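Local coordinates for protein beta-galactosidase/beta-glucuronidase (Faecalibacterium prausnitzii L2-6, PDB 6MVF) that binds flavin mononucleotide and, as a glycosyl hydrolase family 2 beta-glucuronidase, probably cleaves beta-glucuronides, at residues V168-F173 / V203-D208. Sequence-based numbering, arbitrary orientation.
Sequences VPNAHF and VTNPDD
His-172 and Thr-204 stand side by side on one face of a short antiparallel beta pairing, in which strand 172-173, reached from strand 163-168 of another sheet, joins the end of strand 195-204 in the beta-sandwich domain of this family 2 glycosidase. They form a hydrogen-bonded pair: Thr-204 N gives a bond of 2.9 Å to His-172 O, while the return bond from His-172 N to Thr-204 O is weak. The imidazole lies between two carbons, both offset toward the rim: Thr-204 CB over one face, 4.1 Å from the ring centroid in a CH-pi contact, and Val-168 CG2 over the opposite face. With CG lodged between the backbone N and the carbonyl carbon (chi1 66°), the ring is turned back toward the loop before it, and ND1 donates to Pro-169 O, 2.9 Å away. This bond, with a weak second one to Asn-170 O, helps set the ring's rotation and ties the strand to the connection before it.

Phe-173 and Val-203 form the adjoining non-hydrogen-bonded pair; their side chains diverge, yet Val-203 CG2 meets the phenyl ring obliquely, 4.1 Å from CD1, and both pack on Leu-260 of strand 254-262. At the other end the side chains of Asn-170 and Asn-205 cross at about a right angle with their amide planes nearly parallel, 18° apart. Asn-205 ND2 donates almost straight (175°) to the main-chain O of Asn-170 at 3.0 Å, from above the carbonyl plane, and not to the nearby OD1. Thr-204 lies beside Asp-174, an FMN-binding residue. A water bridges Thr-204 and His-172: it accepts from Thr-204 OG1 at 2.8 Å and is hydrogen-bonded to His-172 NE2 at 2.9 Å.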
loop_
_atom_site.group_PDB
_atom_site.type_symbol
_atom_site.label_atom_id
_atom_site.label_comp_id
_atom_site.label_asym_id
_atom_site.label_seq_id
_atom_site.Cartn_x
_atom_site.Cartn_y
_atom_site.Cartn_z
ATOM N N VAL A 168 -24.224 14.772 9.221
ATOM C CA VAL A 168 -23.821 15.269 10.541
ATOM C C VAL A 168 -25.004 15.203 11.492
ATOM O O VAL A 168 -26.162 15.106 11.064
ATOM C CB VAL A 168 -23.283 16.717 10.481
ATOM C CG1 VAL A 168 -21.909 16.786 9.771
ATOM C CG2 VAL A 168 -24.304 17.644 9.838
ATOM N N PRO A 169 -24.742 15.250 12.811
ATOM C CA PRO A 169 -25.847 15.369 13.770
ATOM C C PRO A 169 -26.438 16.763 13.734
ATOM O O PRO A 169 -25.931 17.638 13.018
ATOM C CB PRO A 169 -25.190 15.093 15.131
ATOM C CG PRO A 169 -23.810 14.618 14.826
ATOM C CD PRO A 169 -23.445 15.184 13.499
ATOM N N ASN A 170 -27.492 16.981 14.530
ATOM C CA ASN A 170 -28.167 18.277 14.532
ATOM C C ASN A 170 -27.246 19.383 15.041
ATOM O O ASN A 170 -27.220 20.481 14.483
ATOM C CB ASN A 170 -29.452 18.199 15.361
ATOM C CG ASN A 170 -30.242 19.489 15.323
ATOM O OD1 ASN A 170 -30.699 19.916 14.260
ATOM N ND2 ASN A 170 -30.397 20.126 16.478
ATOM N N ALA A 171 -26.500 19.121 16.105
ATOM C CA ALA A 171 -25.448 20.022 16.551
ATOM C C ALA A 171 -24.144 19.596 15.880
ATOM O O ALA A 171 -23.732 18.436 15.995
ATOM C CB ALA A 171 -25.318 20.006 18.074
ATOM N N HIS A 172 -23.505 20.533 15.180
ATOM C CA HIS A 172 -22.364 20.254 14.322
ATOM C C HIS A 172 -21.684 21.574 13.991
ATOM O O HIS A 172 -22.321 22.627 13.984
ATOM C CB HIS A 172 -22.788 19.538 13.026
ATOM C CG HIS A 172 -23.647 20.371 12.120
ATOM N ND1 HIS A 172 -25.024 20.291 12.113
ATOM C CD2 HIS A 172 -23.323 21.291 11.179
ATOM C CE1 HIS A 172 -25.510 21.129 11.213
ATOM N NE2 HIS A 172 -24.497 21.743 10.626
ATOM N N PHE A 173 -20.389 21.497 13.683
ATOM C CA PHE A 173 -19.649 22.673 13.240
ATOM C C PHE A 173 -20.193 23.211 11.915
ATOM O O PHE A 173 -20.561 22.448 11.007
ATOM C CB PHE A 173 -18.158 22.348 13.098
ATOM C CG PHE A 173 -17.478 21.973 14.388
ATOM C CD1 PHE A 173 -17.180 22.947 15.343
ATOM C CD2 PHE A 173 -17.086 20.649 14.626
ATOM C CE1 PHE A 173 -16.550 22.615 16.521
ATOM C CE2 PHE A 173 -16.434 20.303 15.798
ATOM C CZ PHE A 173 -16.168 21.286 16.753
ATOM N N VAL A 203 -20.361 26.775 15.788
ATOM C CA VAL A 203 -21.235 25.635 16.016
ATOM C C VAL A 203 -22.656 26.018 15.619
ATOM O O VAL A 203 -23.196 27.026 16.091
ATOM C CB VAL A 203 -21.162 25.162 17.474
ATOM C CG1 VAL A 203 -21.952 23.859 17.650
ATOM C CG2 VAL A 203 -19.688 24.986 17.895
ATOM N N THR A 204 -23.241 25.221 14.727
ATOM C CA THR A 204 -24.659 25.285 14.408
ATOM C C THR A 204 -25.432 24.535 15.481
ATOM O O THR A 204 -25.100 23.393 15.814
ATOM C CB THR A 204 -24.927 24.667 13.025
ATOM O OG1 THR A 204 -24.195 25.383 12.022
ATOM C CG2 THR A 204 -26.429 24.663 12.676
ATOM N N ASN A 205 -26.454 25.178 16.019
ATOM C CA ASN A 205 -27.250 24.684 17.137
ATOM C C ASN A 205 -26.430 24.364 18.379
ATOM O O ASN A 205 -26.554 23.261 18.925
ATOM C CB ASN A 205 -28.031 23.444 16.713
ATOM C CG ASN A 205 -28.976 23.732 15.591
ATOM O OD1 ASN A 205 -29.712 24.728 15.629
ATOM N ND2 ASN A 205 -28.956 22.885 14.566
ATOM N N PRO A 206 -25.622 25.290 18.885
ATOM C CA PRO A 206 -24.965 25.057 20.175
ATOM C C PRO A 206 -26.000 24.966 21.279
ATOM O O PRO A 206 -27.182 25.233 21.081
ATOM C CB PRO A 206 -24.070 26.284 20.357
ATOM C CG PRO A 206 -24.793 27.354 19.627
ATOM C CD PRO A 206 -25.449 26.687 18.437
ATOM N N ASP A 207 -25.522 24.631 22.472
ATOM C CA ASP A 207 -26.373 24.345 23.622
ATOM C C ASP A 207 -25.469 24.096 24.834
ATOM O O ASP A 207 -24.311 23.707 24.667
ATOM C CB ASP A 207 -27.285 23.155 23.283
ATOM C CG ASP A 207 -27.737 22.379 24.498
ATOM O OD1 ASP A 207 -28.589 22.906 25.261
ATOM O OD2 ASP A 207 -27.257 21.228 24.678
ATOM N N ASP A 208 -25.957 24.332 26.054
ATOM C CA ASP A 208 -25.098 24.234 27.233
ATOM C C ASP A 208 -24.518 22.836 27.452
ATOM O O ASP A 208 -23.486 22.706 28.121
ATOM C CB ASP A 208 -25.864 24.683 28.479
ATOM C CG ASP A 208 -26.078 26.195 28.520
ATOM O OD1 ASP A 208 -25.366 26.922 27.789
ATOM O OD2 ASP A 208 -26.952 26.660 29.284
HETATM O O HOH W 1 -24.045 24.323 9.473
#